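Long-range contacts in cobalamin biosynthesis protein CobN (Mycobacterium tuberculosis, PDB 7C6O), which serves as the large, catalytic subunit of cobaltochelatase, the enzyme that inserts cobalt into the corrin ring during cobalamin biosynthesis: residues A370-A375 against M506-R511; I493-L498 against L533-W538; N502-V507 against R537-G542; F547-V552 against G582-I587. All coordinates share one frame; numbering follows the deposited sequence. Where two conformers were deposited one is given.

Contact 1: A370-A375 against M506-R511; sequences ALVFSA and MVQPPR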
loop_
_atom_site.group_PDB
_atom_site.type_symbol
_atom_site.label_atom_id
_atom_site.label_comp_id
_atom_site.label_asym_id
_atom_site.label_seq_id
_atom_site.Cartn_x
_atom_site.Cartn_y
_atom_site.Cartn_z
ATOM N N ALA A 370 9.448 22.703 -0.599
ATOM C CA ALA A 370 8.695 22.561 -1.836
ATOM C C ALA A 370 7.364 21.882 -1.537
ATOM O O ALA A 370 7.334 20.795 -0.949
ATOM C CB ALA A 370 9.485 21.758 -2.870
ATOM N N LEU A 371 6.271 22.528 -1.933
ATOM C CA LEU A 371 4.920 21.996 -1.785
ATOM C C LEU A 371 4.441 21.572 -3.170
ATOM O O LEU A 371 4.219 22.420 -4.039
ATOM C CB LEU A 371 3.996 23.045 -1.165
ATOM C CG LEU A 371 2.616 22.625 -0.659
ATOM C CD1 LEU A 371 2.752 21.614 0.462
ATOM C CD2 LEU A 371 1.821 23.839 -0.189
ATOM N N VAL A 372 4.295 20.265 -3.382
ATOM C CA VAL A 372 4.002 19.705 -4.698
ATOM C C VAL A 372 2.577 19.166 -4.710
ATOM O O VAL A 372 2.177 18.426 -3.803
ATOM C CB VAL A 372 5.011 18.606 -5.077
ATOM C CG1 VAL A 372 4.683 18.025 -6.452
ATOM C CG2 VAL A 372 6.425 19.159 -5.054
ATOM N N PHE A 373 1.821 19.526 -5.744
ATOM C CA PHE A 373 0.438 19.102 -5.918
ATOM C C PHE A 373 0.340 18.074 -7.040
ATOM O O PHE A 373 0.982 18.222 -8.084
ATOM C CB PHE A 373 -0.465 20.295 -6.251
ATOM C CG PHE A 373 -0.581 21.305 -5.146
ATOM C CD1 PHE A 373 0.471 22.155 -4.846
ATOM C CD2 PHE A 373 -1.756 21.422 -4.424
ATOM C CE1 PHE A 373 0.360 23.090 -3.834
ATOM C CE2 PHE A 373 -1.875 22.358 -3.413
ATOM C CZ PHE A 373 -0.817 23.191 -3.117
ATOM N N SER A 374 -0.478 17.044 -6.826
ATOM C CA SER A 374 -0.778 16.092 -7.886
ATOM C C SER A 374 -1.576 16.769 -8.999
ATOM O O SER A 374 -2.231 17.794 -8.794
ATOM C CB SER A 374 -1.568 14.901 -7.340
ATOM O OG SER A 374 -0.891 14.275 -6.266
ATOM N N ALA A 375 -1.526 16.171 -10.188
ATOM C CA ALA A 375 -2.203 16.716 -11.356
ATOM C C ALA A 375 -2.859 15.593 -12.146
ATOM O O ALA A 375 -2.640 14.407 -11.883
ATOM C CB ALA A 375 -1.236 17.495 -12.256
ATOM N N MET A 506 4.496 23.876 -6.655
ATOM C CA MET A 506 4.704 23.345 -7.992
ATOM C C MET A 506 3.675 22.264 -8.278
ATOM O O MET A 506 3.393 21.419 -7.425
ATOM C CB MET A 506 6.122 22.771 -8.147
ATOM C CG MET A 506 6.431 22.216 -9.531
ATOM S SD MET A 506 8.084 21.497 -9.648
ATOM C CE MET A 506 9.093 22.970 -9.576
ATOM N N VAL A 507 3.111 22.303 -9.476
ATOM C CA VAL A 507 2.306 21.191 -9.956
ATOM C C VAL A 507 3.251 20.086 -10.405
ATOM O O VAL A 507 4.218 20.340 -11.131
ATOM C CB VAL A 507 1.381 21.635 -11.098
ATOM C CG1 VAL A 507 0.563 20.459 -11.586
ATOM C CG2 VAL A 507 0.477 22.767 -10.636
ATOM N N GLN A 508 2.989 18.867 -9.951
ATOM C CA GLN A 508 3.824 17.734 -10.326
ATOM C C GLN A 508 3.903 17.637 -11.847
ATOM O O GLN A 508 2.870 17.758 -12.523
ATOM C CB GLN A 508 3.257 16.449 -9.733
ATOM C CG GLN A 508 4.224 15.284 -9.712
ATOM C CD GLN A 508 3.688 14.112 -8.919
ATOM O OE1 GLN A 508 2.527 13.731 -9.066
ATOM N NE2 GLN A 508 4.532 13.537 -8.066
ATOM N N PRO A 509 5.090 17.450 -12.420
ATOM C CA PRO A 509 5.204 17.445 -13.875
ATOM C C PRO A 509 4.402 16.307 -14.469
ATOM O O PRO A 509 4.166 15.278 -13.808
ATOM C CB PRO A 509 6.709 17.257 -14.113
ATOM C CG PRO A 509 7.361 17.609 -12.828
ATOM C CD PRO A 509 6.389 17.260 -11.758
ATOM N N PRO A 510 3.961 16.444 -15.715
ATOM C CA PRO A 510 3.116 15.408 -16.311
ATOM C C PRO A 510 3.892 14.128 -16.583
ATOM O O PRO A 510 5.086 14.143 -16.898
ATOM C CB PRO A 510 2.629 16.052 -17.614
ATOM C CG PRO A 510 3.671 17.049 -17.945
ATOM C CD PRO A 510 4.193 17.569 -16.637
ATOM N N ARG A 511 3.179 13.007 -16.452
ATOM C CA ARG A 511 3.779 11.696 -16.671
ATOM C C ARG A 511 4.283 11.544 -18.102
ATOM O O ARG A 511 5.326 10.923 -18.341
ATOM C CB ARG A 511 2.749 10.618 -16.331
ATOM C CG ARG A 511 3.197 9.201 -16.570
ATOM C CD ARG A 511 4.118 8.696 -15.476
ATOM N NE ARG A 511 4.421 7.288 -15.698
ATOM C CZ ARG A 511 5.319 6.855 -16.574
ATOM N NH1 ARG A 511 6.009 7.723 -17.304
ATOM N NH2 ARG A 511 5.526 5.554 -16.725
HETATM O O HOH W 1 0.479 14.114 -10.480
#
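L371 opens the pairing: its carbonyl O takes the N-H of M506 at 3.0 Å (L371 O to M506 N). At V372 the backbone turns its CA to the other strand, and this CA sits 3.3 Å from M506 O in a CA-H...O contact. The V372 side chain projects on the same face as M506, whose far end leads off toward W538 and L539 of helix 530-539. With CG1 anti to the backbone N (chi1 180°), V372 lays that methyl 3.9 Å from Q508 CB, the two side chains crossing at about a right angle. F373 both gives and takes: its N reaches M506 O at 3.0 Å, while its O accepts from Q508 N at 2.8 Å. M506 O therefore faces F373 N and V372 CA together, and it also lies at the edge of the F373 ring, near the ring plane. Beyond the strand, S374 directs OG to H554 NE2 of strand 551-555. A375 then closes on V507, its CB 3.5 Å from V507 CG1. Just past the strands, a water accepts from A375 N (2.9 Å from the water O) and lies very close to Q508 OE1; the amide of Q508 is further held by N560 N at OE1 and Y536 OH at NE2. This is the ladder of two neighbouring parallel strands, 369-373 and 503-507, in a mixed beta sheet of an alpha/beta fold, with loops leaving side by side at their C-terminal ends.

Contact 2: I493-L498 against L533-W538; sequences IVIAAL and LAAYRW
A534 O is met by two groups: W538 N, one helical turn on, bonds to it at 2.8 Å, and the CD1 methyl of I495 rests 3.7 Å from this same A534 O. The carbonyl is thus satisfied inside helix 530-539 while an apolar tip lies against it. I495 is the main side chain of the strand here. Its CG1 branch stands beside the backbone N (chi1 -60°) and continues extended, which carries CD1 onto the helix backbone, 3.6 Å from A535 CA and 3.9 Å from W538 CB. The other branch, CG2, meets A535 CB at 4.1 Å, so both branches of I495 rest on A535. Two residues earlier, I493 reaches A534 CB with both CD1, at 3.7 Å, and CG2, at 3.8 Å. At the other end A497 CB approaches W538 CZ3 loosely and obliquely. The axes of strand 493-495 and helix 533-538 come within 8.9 Å at an angle of 63°, and the small A534 and A535 face the two isoleucines. I448 and V450 of strand 448-451 also touch I495, and W538 turns its NE1 to N545 O. No hydrogen bond passes between 493-498 and 533-538: what joins them is buried hydrocarbon fitted to a helix surface, and the indole N-H, the polar end of W538, is satisfied away from this interface.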
loop_
_atom_site.group_PDB
_atom_site.type_symbol
_atom_site.label_atom_id
_atom_site.label_comp_id
_atom_site.label_asym_id
_atom_site.label_seq_id
_atom_site.Cartn_x
_atom_site.Cartn_y
_atom_site.Cartn_z
ATOM N N ILE A 493 15.348 24.368 -20.225
ATOM C CA ILE A 493 14.128 23.682 -19.817
ATOM C C ILE A 493 13.345 24.616 -18.905
ATOM O O ILE A 493 13.844 25.034 -17.854
ATOM C CB ILE A 493 14.439 22.350 -19.119
ATOM C CG1 ILE A 493 15.237 21.439 -20.056
ATOM C CG2 ILE A 493 13.151 21.663 -18.694
ATOM C CD1 ILE A 493 15.680 20.136 -19.420
ATOM N N VAL A 494 12.123 24.951 -19.312
ATOM C CA VAL A 494 11.298 25.924 -18.604
ATOM C C VAL A 494 10.395 25.190 -17.623
ATOM O O VAL A 494 9.676 24.256 -18.001
ATOM C CB VAL A 494 10.471 26.764 -19.593
ATOM C CG1 VAL A 494 9.681 27.831 -18.854
ATOM C CG2 VAL A 494 11.378 27.393 -20.639
ATOM N N ILE A 495 10.424 25.619 -16.364
ATOM C CA ILE A 495 9.693 24.965 -15.285
ATOM C C ILE A 495 8.759 25.988 -14.656
ATOM O O ILE A 495 9.217 26.977 -14.069
ATOM C CB ILE A 495 10.643 24.371 -14.233
ATOM C CG1 ILE A 495 11.564 23.332 -14.879
ATOM C CG2 ILE A 495 9.848 23.759 -13.088
ATOM C CD1 ILE A 495 12.797 23.033 -14.067
ATOM N N ALA A 496 7.457 25.752 -14.779
ATOM C CA ALA A 496 6.467 26.612 -14.148
ATOM C C ALA A 496 6.365 26.274 -12.667
ATOM O O ALA A 496 6.237 25.103 -12.296
ATOM C CB ALA A 496 5.108 26.452 -14.828
ATOM N N ALA A 497 6.426 27.300 -11.822
ATOM C CA ALA A 497 6.327 27.107 -10.383
ATOM C C ALA A 497 6.004 28.442 -9.732
ATOM O O ALA A 497 6.338 29.504 -10.264
ATOM C CB ALA A 497 7.618 26.526 -9.794
ATOM N N LEU A 498 5.352 28.370 -8.576
ATOM C CA LEU A 498 4.947 29.546 -7.818
ATOM C C LEU A 498 5.880 29.687 -6.620
ATOM O O LEU A 498 5.812 28.895 -5.675
ATOM C CB LEU A 498 3.488 29.421 -7.387
ATOM C CG LEU A 498 2.872 30.497 -6.494
ATOM C CD1 LEU A 498 3.188 31.891 -7.008
ATOM C CD2 LEU A 498 1.364 30.282 -6.410
ATOM N N LEU A 533 12.285 15.163 -15.087
ATOM C CA LEU A 533 13.500 15.038 -14.289
ATOM C C LEU A 533 14.075 16.403 -13.936
ATOM O O LEU A 533 14.504 16.625 -12.798
ATOM C CB LEU A 533 14.531 14.194 -15.038
ATOM C CG LEU A 533 14.125 12.746 -15.316
ATOM C CD1 LEU A 533 15.105 12.084 -16.275
ATOM C CD2 LEU A 533 14.035 11.960 -14.019
ATOM N N ALA A 534 14.089 17.333 -14.897
ATOM C CA ALA A 534 14.631 18.663 -14.633
ATOM C C ALA A 534 13.871 19.362 -13.513
ATOM O O ALA A 534 14.478 20.018 -12.657
ATOM C CB ALA A 534 14.601 19.507 -15.905
ATOM N N ALA A 535 12.542 19.230 -13.500
ATOM C CA ALA A 535 11.739 19.916 -12.495
ATOM C C ALA A 535 12.076 19.429 -11.091
ATOM O O ALA A 535 12.265 20.234 -10.172
ATOM C CB ALA A 535 10.253 19.726 -12.794
ATOM N N TYR A 536 12.158 18.109 -10.902
ATOM C CA TYR A 536 12.492 17.592 -9.579
ATOM C C TYR A 536 13.939 17.889 -9.216
ATOM O O TYR A 536 14.244 18.199 -8.057
ATOM C CB TYR A 536 12.212 16.089 -9.501
ATOM C CG TYR A 536 10.818 15.797 -9.012
ATOM C CD1 TYR A 536 10.511 15.862 -7.659
ATOM C CD2 TYR A 536 9.798 15.489 -9.901
ATOM C CE1 TYR A 536 9.230 15.614 -7.203
ATOM C CE2 TYR A 536 8.513 15.238 -9.455
ATOM C CZ TYR A 536 8.236 15.303 -8.105
ATOM O OH TYR A 536 6.961 15.056 -7.653
ATOM N N ARG A 537 14.847 17.805 -10.188
ATOM C CA ARG A 537 16.241 18.113 -9.893
ATOM C C ARG A 537 16.433 19.590 -9.578
ATOM O O ARG A 537 17.365 19.949 -8.847
ATOM C CB ARG A 537 17.132 17.675 -11.056
ATOM C CG ARG A 537 17.275 16.157 -11.188
ATOM C CD ARG A 537 17.995 15.550 -9.982
ATOM N NE ARG A 537 17.095 15.260 -8.865
ATOM C CZ ARG A 537 17.420 15.431 -7.587
ATOM N NH1 ARG A 537 18.617 15.902 -7.262
ATOM N NH2 ARG A 537 16.546 15.143 -6.631
ATOM N N TRP A 538 15.559 20.461 -10.093
ATOM C CA TRP A 538 15.665 21.873 -9.742
ATOM C C TRP A 538 15.208 22.132 -8.311
ATOM O O TRP A 538 15.685 23.076 -7.671
ATOM C CB TRP A 538 14.863 22.737 -10.716
ATOM C CG TRP A 538 14.790 24.160 -10.256
ATOM C CD1 TRP A 538 15.747 25.122 -10.407
ATOM C CD2 TRP A 538 13.718 24.772 -9.529
ATOM N NE1 TRP A 538 15.331 26.297 -9.829
ATOM C CE2 TRP A 538 14.088 26.109 -9.284
ATOM C CE3 TRP A 538 12.478 24.319 -9.067
ATOM C CZ2 TRP A 538 13.264 26.997 -8.599
ATOM C CZ3 TRP A 538 11.658 25.205 -8.389
ATOM C CH2 TRP A 538 12.054 26.528 -8.163
#

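Contact 3: N502-V507 against R537-G542; sequences NLVLMV and RWLDTG
The CE methyl of M506 touches two neighbouring side chains, W538 and L539, 3.6 Å from W538 CZ3 and 3.7 Å from L539 CD2. A bend at the last torsion of M506 (chi3 -71°), after an extended start, puts the methyl there, oblique to the indole. V504, two residues back on the same face of the strand, adds both branches: CG2 comes to the edge of the W538 ring, in its plane and 3.9 Å from CZ3, and CG1 lies 4.0 Å from L539 CD2. The four side chains are buried, and F547 and A370 also touch V504. After L539 the chain turns away from strand 503-507 and the contact gives way to a polar turn leading to the exposed T541 and G542. There R537 grips D540 end-on, NH1 and NH2 both bonded to OD2, with NH1 to OD2 3.0 Å. D540 OD1 accepts from T541 N at 2.7 Å and pairs with R355 as well, so two arginines hold the carboxylate of D540. The apolar part is helix 530-539 packed through W538 and L539 on one face of the mixed beta sheet of an alpha/beta fold.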
loop_
_atom_site.group_PDB
_atom_site.type_symbol
_atom_site.label_atom_id
_atom_site.label_comp_id
_atom_site.label_asym_id
_atom_site.label_seq_id
_atom_site.Cartn_x
_atom_site.Cartn_y
_atom_site.Cartn_z
ATOM N N ASN A 502 10.636 31.503 1.159
ATOM C CA ASN A 502 11.428 30.283 1.103
ATOM C C ASN A 502 10.608 29.087 0.641
ATOM O O ASN A 502 10.996 27.940 0.886
ATOM C CB ASN A 502 12.066 29.996 2.462
ATOM C CG ASN A 502 13.262 30.883 2.738
ATOM O OD1 ASN A 502 13.888 31.403 1.814
ATOM N ND2 ASN A 502 13.590 31.059 4.013
ATOM N N LEU A 503 9.489 29.333 -0.029
ATOM C CA LEU A 503 8.579 28.286 -0.459
ATOM C C LEU A 503 8.480 28.269 -1.975
ATOM O O LEU A 503 8.581 29.306 -2.633
ATOM C CB LEU A 503 7.184 28.491 0.129
ATOM C CG LEU A 503 6.806 27.796 1.432
ATOM C CD1 LEU A 503 7.905 27.881 2.468
ATOM C CD2 LEU A 503 5.570 28.464 1.946
ATOM N N VAL A 504 8.269 27.079 -2.526
ATOM C CA VAL A 504 7.888 26.932 -3.923
ATOM C C VAL A 504 6.693 25.994 -3.984
ATOM O O VAL A 504 6.702 24.921 -3.369
ATOM C CB VAL A 504 9.052 26.424 -4.803
ATOM C CG1 VAL A 504 9.593 25.097 -4.303
ATOM C CG2 VAL A 504 8.602 26.303 -6.252
ATOM N N LEU A 505 5.646 26.424 -4.678
ATOM C CA LEU A 505 4.479 25.597 -4.947
ATOM C C LEU A 505 4.540 25.182 -6.408
ATOM O O LEU A 505 4.646 26.036 -7.295
ATOM C CB LEU A 505 3.180 26.346 -4.637
ATOM C CG LEU A 505 2.703 26.328 -3.179
ATOM C CD1 LEU A 505 3.675 27.054 -2.251
ATOM C CD2 LEU A 505 1.301 26.917 -3.059
ATOM N N MET A 506 4.496 23.876 -6.655
ATOM C CA MET A 506 4.704 23.345 -7.992
ATOM C C MET A 506 3.675 22.264 -8.278
ATOM O O MET A 506 3.393 21.419 -7.425
ATOM C CB MET A 506 6.122 22.771 -8.147
ATOM C CG MET A 506 6.431 22.216 -9.531
ATOM S SD MET A 506 8.084 21.497 -9.648
ATOM C CE MET A 506 9.093 22.970 -9.576
ATOM N N VAL A 507 3.111 22.303 -9.476
ATOM C CA VAL A 507 2.306 21.191 -9.956
ATOM C C VAL A 507 3.251 20.086 -10.405
ATOM O O VAL A 507 4.218 20.340 -11.131
ATOM C CB VAL A 507 1.381 21.635 -11.098
ATOM C CG1 VAL A 507 0.563 20.459 -11.586
ATOM C CG2 VAL A 507 0.477 22.767 -10.636
ATOM N N ARG A 537 14.847 17.805 -10.188
ATOM C CA ARG A 537 16.241 18.113 -9.893
ATOM C C ARG A 537 16.433 19.590 -9.578
ATOM O O ARG A 537 17.365 19.949 -8.847
ATOM C CB ARG A 537 17.132 17.675 -11.056
ATOM C CG ARG A 537 17.275 16.157 -11.188
ATOM C CD ARG A 537 17.995 15.550 -9.982
ATOM N NE ARG A 537 17.095 15.260 -8.865
ATOM C CZ ARG A 537 17.420 15.431 -7.587
ATOM N NH1 ARG A 537 18.617 15.902 -7.262
ATOM N NH2 ARG A 537 16.546 15.143 -6.631
ATOM N N TRP A 538 15.559 20.461 -10.093
ATOM C CA TRP A 538 15.665 21.873 -9.742
ATOM C C TRP A 538 15.208 22.132 -8.311
ATOM O O TRP A 538 15.685 23.076 -7.671
ATOM C CB TRP A 538 14.863 22.737 -10.716
ATOM C CG TRP A 538 14.790 24.160 -10.256
ATOM C CD1 TRP A 538 15.747 25.122 -10.407
ATOM C CD2 TRP A 538 13.718 24.772 -9.529
ATOM N NE1 TRP A 538 15.331 26.297 -9.829
ATOM C CE2 TRP A 538 14.088 26.109 -9.284
ATOM C CE3 TRP A 538 12.478 24.319 -9.067
ATOM C CZ2 TRP A 538 13.264 26.997 -8.599
ATOM C CZ3 TRP A 538 11.658 25.205 -8.389
ATOM C CH2 TRP A 538 12.054 26.528 -8.163
ATOM N N LEU A 539 14.288 21.314 -7.793
ATOM C CA LEU A 539 13.897 21.437 -6.394
ATOM C C LEU A 539 15.061 21.178 -5.449
ATOM O O LEU A 539 15.045 21.660 -4.312
ATOM C CB LEU A 539 12.759 20.467 -6.069
ATOM C CG LEU A 539 11.430 20.662 -6.795
ATOM C CD1 LEU A 539 10.433 19.587 -6.374
ATOM C CD2 LEU A 539 10.878 22.051 -6.514
ATOM N N ASP A 540 16.066 20.432 -5.896
ATOM C CA ASP A 540 17.183 20.022 -5.062
ATOM C C ASP A 540 18.338 21.010 -5.226
ATOM O O ASP A 540 18.182 22.105 -5.774
ATOM C CB ASP A 540 17.597 18.600 -5.436
ATOM C CG ASP A 540 18.239 17.847 -4.284
ATOM O OD1 ASP A 540 18.737 18.495 -3.339
ATOM O OD2 ASP A 540 18.248 16.600 -4.335
ATOM N N THR A 541 19.506 20.642 -4.718
ATOM C CA THR A 541 20.716 21.401 -4.975
ATOM C C THR A 541 21.423 20.831 -6.198
ATOM O O THR A 541 21.200 19.687 -6.600
ATOM C CB THR A 541 21.652 21.371 -3.764
ATOM O OG1 THR A 541 21.882 20.015 -3.366
ATOM C CG2 THR A 541 21.048 22.145 -2.600
ATOM N N GLY A 542 22.273 21.653 -6.798
ATOM C CA GLY A 542 23.067 21.200 -7.922
ATOM C C GLY A 542 23.059 22.176 -9.076
ATOM O O GLY A 542 24.118 22.595 -9.553
#

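Contact 4: F547-V552 against G582-I587; sequences FGAHAV and GDLPLI
V552 is bonded to the neighbouring strand by both of its backbone polar groups: V552 N gives to P585 O at 2.8 Å, and V552 O accepts from I587 N at 2.8 Å. Both bonds are nearly straight, with N-H...O angles of 171° and 174°. V552 O lies 3.4 Å from L586 CA, so this oxygen also receives a CA-H...O contact from L586. V552 thus sits opposite L586 in parallel register, and A551 is backbone-bonded to A370 of strand 369-373. The segments are the loops leading into strands 551-555 and 586-591 and the first residues of those strands, which are joined through helix 576-581 as a beta-alpha-beta crossover; G582, with positive phi, is where the chain leaves that helix. Ahead of the ladder, the P585 ring is pressed to the carbonyl of H550, CD 3.3 Å from H550 O, while H550 bonds through ND1 to R368 N. On the face of V552 and L586, V552 divides its branches: CG1, anti to the backbone N (chi1 177°), meets L586 CD1 at 3.9 Å, and CG2 meets L584 CD1 at 4.0 Å. The other methyl of L584, CD2, lies 3.6 Å from A549 O, so L584 touches both V552 and A549. A551 CB lies 4.1 Å from P585 CB and touches I587 CD1 more loosely; L815 of helix 807-815 packs on both A551 and I587.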
loop_
_atom_site.group_PDB
_atom_site.type_symbol
_atom_site.label_atom_id
_atom_site.label_comp_id
_atom_site.label_asym_id
_atom_site.label_seq_id
_atom_site.Cartn_x
_atom_site.Cartn_y
_atom_site.Cartn_z
ATOM N N PHE A 547 16.597 25.440 -6.463
ATOM C CA PHE A 547 15.826 25.888 -5.307
ATOM C C PHE A 547 16.489 25.465 -4.001
ATOM O O PHE A 547 16.511 26.232 -3.032
ATOM C CB PHE A 547 14.398 25.350 -5.391
ATOM C CG PHE A 547 13.541 25.711 -4.212
ATOM C CD1 PHE A 547 13.089 27.010 -4.039
ATOM C CD2 PHE A 547 13.184 24.753 -3.281
ATOM C CE1 PHE A 547 12.298 27.344 -2.953
ATOM C CE2 PHE A 547 12.393 25.079 -2.193
ATOM C CZ PHE A 547 11.952 26.379 -2.029
ATOM N N GLY A 548 17.037 24.251 -3.956
ATOM C CA GLY A 548 17.706 23.775 -2.761
ATOM C C GLY A 548 16.762 23.533 -1.601
ATOM O O GLY A 548 17.013 23.989 -0.481
ATOM N N ALA A 549 15.671 22.813 -1.861
ATOM C CA ALA A 549 14.700 22.510 -0.817
ATOM C C ALA A 549 15.323 21.661 0.282
ATOM O O ALA A 549 16.105 20.744 0.016
ATOM C CB ALA A 549 13.497 21.776 -1.411
ATOM N N HIS A 550 14.967 21.971 1.530
ATOM C CA HIS A 550 15.308 21.085 2.634
ATOM C C HIS A 550 14.390 19.871 2.690
ATOM O O HIS A 550 14.797 18.815 3.191
ATOM C CB HIS A 550 15.259 21.848 3.957
ATOM C CG HIS A 550 16.351 22.862 4.104
ATOM N ND1 HIS A 550 16.132 24.216 3.969
ATOM C CD2 HIS A 550 17.673 22.717 4.354
ATOM C CE1 HIS A 550 17.273 24.863 4.139
ATOM N NE2 HIS A 550 18.223 23.976 4.375
ATOM N N ALA A 551 13.163 19.997 2.186
ATOM C CA ALA A 551 12.217 18.890 2.181
ATOM C C ALA A 551 11.129 19.157 1.151
ATOM O O ALA A 551 10.860 20.303 0.780
ATOM C CB ALA A 551 11.593 18.672 3.564
ATOM N N VAL A 552 10.505 18.073 0.702
ATOM C CA VAL A 552 9.352 18.121 -0.187
ATOM C C VAL A 552 8.130 17.679 0.604
ATOM O O VAL A 552 8.179 16.673 1.324
ATOM C CB VAL A 552 9.555 17.227 -1.425
ATOM C CG1 VAL A 552 8.310 17.243 -2.308
ATOM C CG2 VAL A 552 10.782 17.669 -2.207
ATOM N N GLY A 582 16.089 11.634 -5.468
ATOM C CA GLY A 582 17.409 11.724 -4.858
ATOM C C GLY A 582 17.355 11.609 -3.346
ATOM O O GLY A 582 16.640 10.771 -2.786
ATOM N N ASP A 583 18.119 12.469 -2.672
ATOM C CA ASP A 583 18.197 12.495 -1.217
ATOM C C ASP A 583 17.123 13.362 -0.568
ATOM O O ASP A 583 17.141 13.524 0.658
ATOM C CB ASP A 583 19.576 12.997 -0.764
ATOM C CG ASP A 583 20.707 12.069 -1.165
ATOM O OD1 ASP A 583 20.457 10.862 -1.357
ATOM O OD2 ASP A 583 21.853 12.553 -1.279
ATOM N N LEU A 584 16.196 13.915 -1.341
ATOM C CA LEU A 584 15.232 14.875 -0.797
ATOM C C LEU A 584 14.286 14.215 0.197
ATOM O O LEU A 584 13.610 13.239 -0.158
ATOM C CB LEU A 584 14.426 15.509 -1.926
ATOM C CG LEU A 584 15.111 16.565 -2.786
ATOM C CD1 LEU A 584 14.264 16.856 -4.013
ATOM C CD2 LEU A 584 15.344 17.834 -1.980
ATOM N N PRO A 585 14.200 14.703 1.435
ATOM C CA PRO A 585 13.168 14.202 2.350
ATOM C C PRO A 585 11.781 14.476 1.788
ATOM O O PRO A 585 11.518 15.541 1.226
ATOM C CB PRO A 585 13.421 14.991 3.641
ATOM C CG PRO A 585 14.860 15.425 3.546
ATOM C CD PRO A 585 15.094 15.677 2.085
ATOM N N LEU A 586 10.895 13.493 1.930
ATOM C CA LEU A 586 9.537 13.574 1.404
ATOM C C LEU A 586 8.545 13.362 2.538
ATOM O O LEU A 586 8.539 12.304 3.178
ATOM C CB LEU A 586 9.316 12.546 0.290
ATOM C CG LEU A 586 7.905 12.425 -0.295
ATOM C CD1 LEU A 586 7.444 13.745 -0.898
ATOM C CD2 LEU A 586 7.839 11.304 -1.333
ATOM N N ILE A 587 7.715 14.371 2.785
ATOM C CA ILE A 587 6.669 14.329 3.800
ATOM C C ILE A 587 5.332 14.355 3.073
ATOM O O ILE A 587 5.129 15.178 2.173
ATOM C CB ILE A 587 6.805 15.502 4.784
ATOM C CG1 ILE A 587 8.187 15.464 5.444
ATOM C CG2 ILE A 587 5.696 15.458 5.828
ATOM C CD1 ILE A 587 8.612 16.779 6.047
#

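In the fold
The four contacts belong to one mixed sheet and the helix laid on it. Contact 1 pairs strands 369-373 and 503-507; contact 4 pairs 551-555 and 586-591, its centre about 14 Å from that of contact 1, and strands 369-373 and 551-555 are neighbours between them. Contacts 2 and 3, with centres about 7 Å apart, set helix 530-539 on the adjacent strands 492-500 and 503-507. M506 serves contacts 1 and 3, W538 contacts 2 and 3. Along the chain 370-375 comes first, followed by 493-511, the helix and then contact 4, so residues far apart in sequence are gathered into one alpha/beta core of the cobaltochelatase subunit.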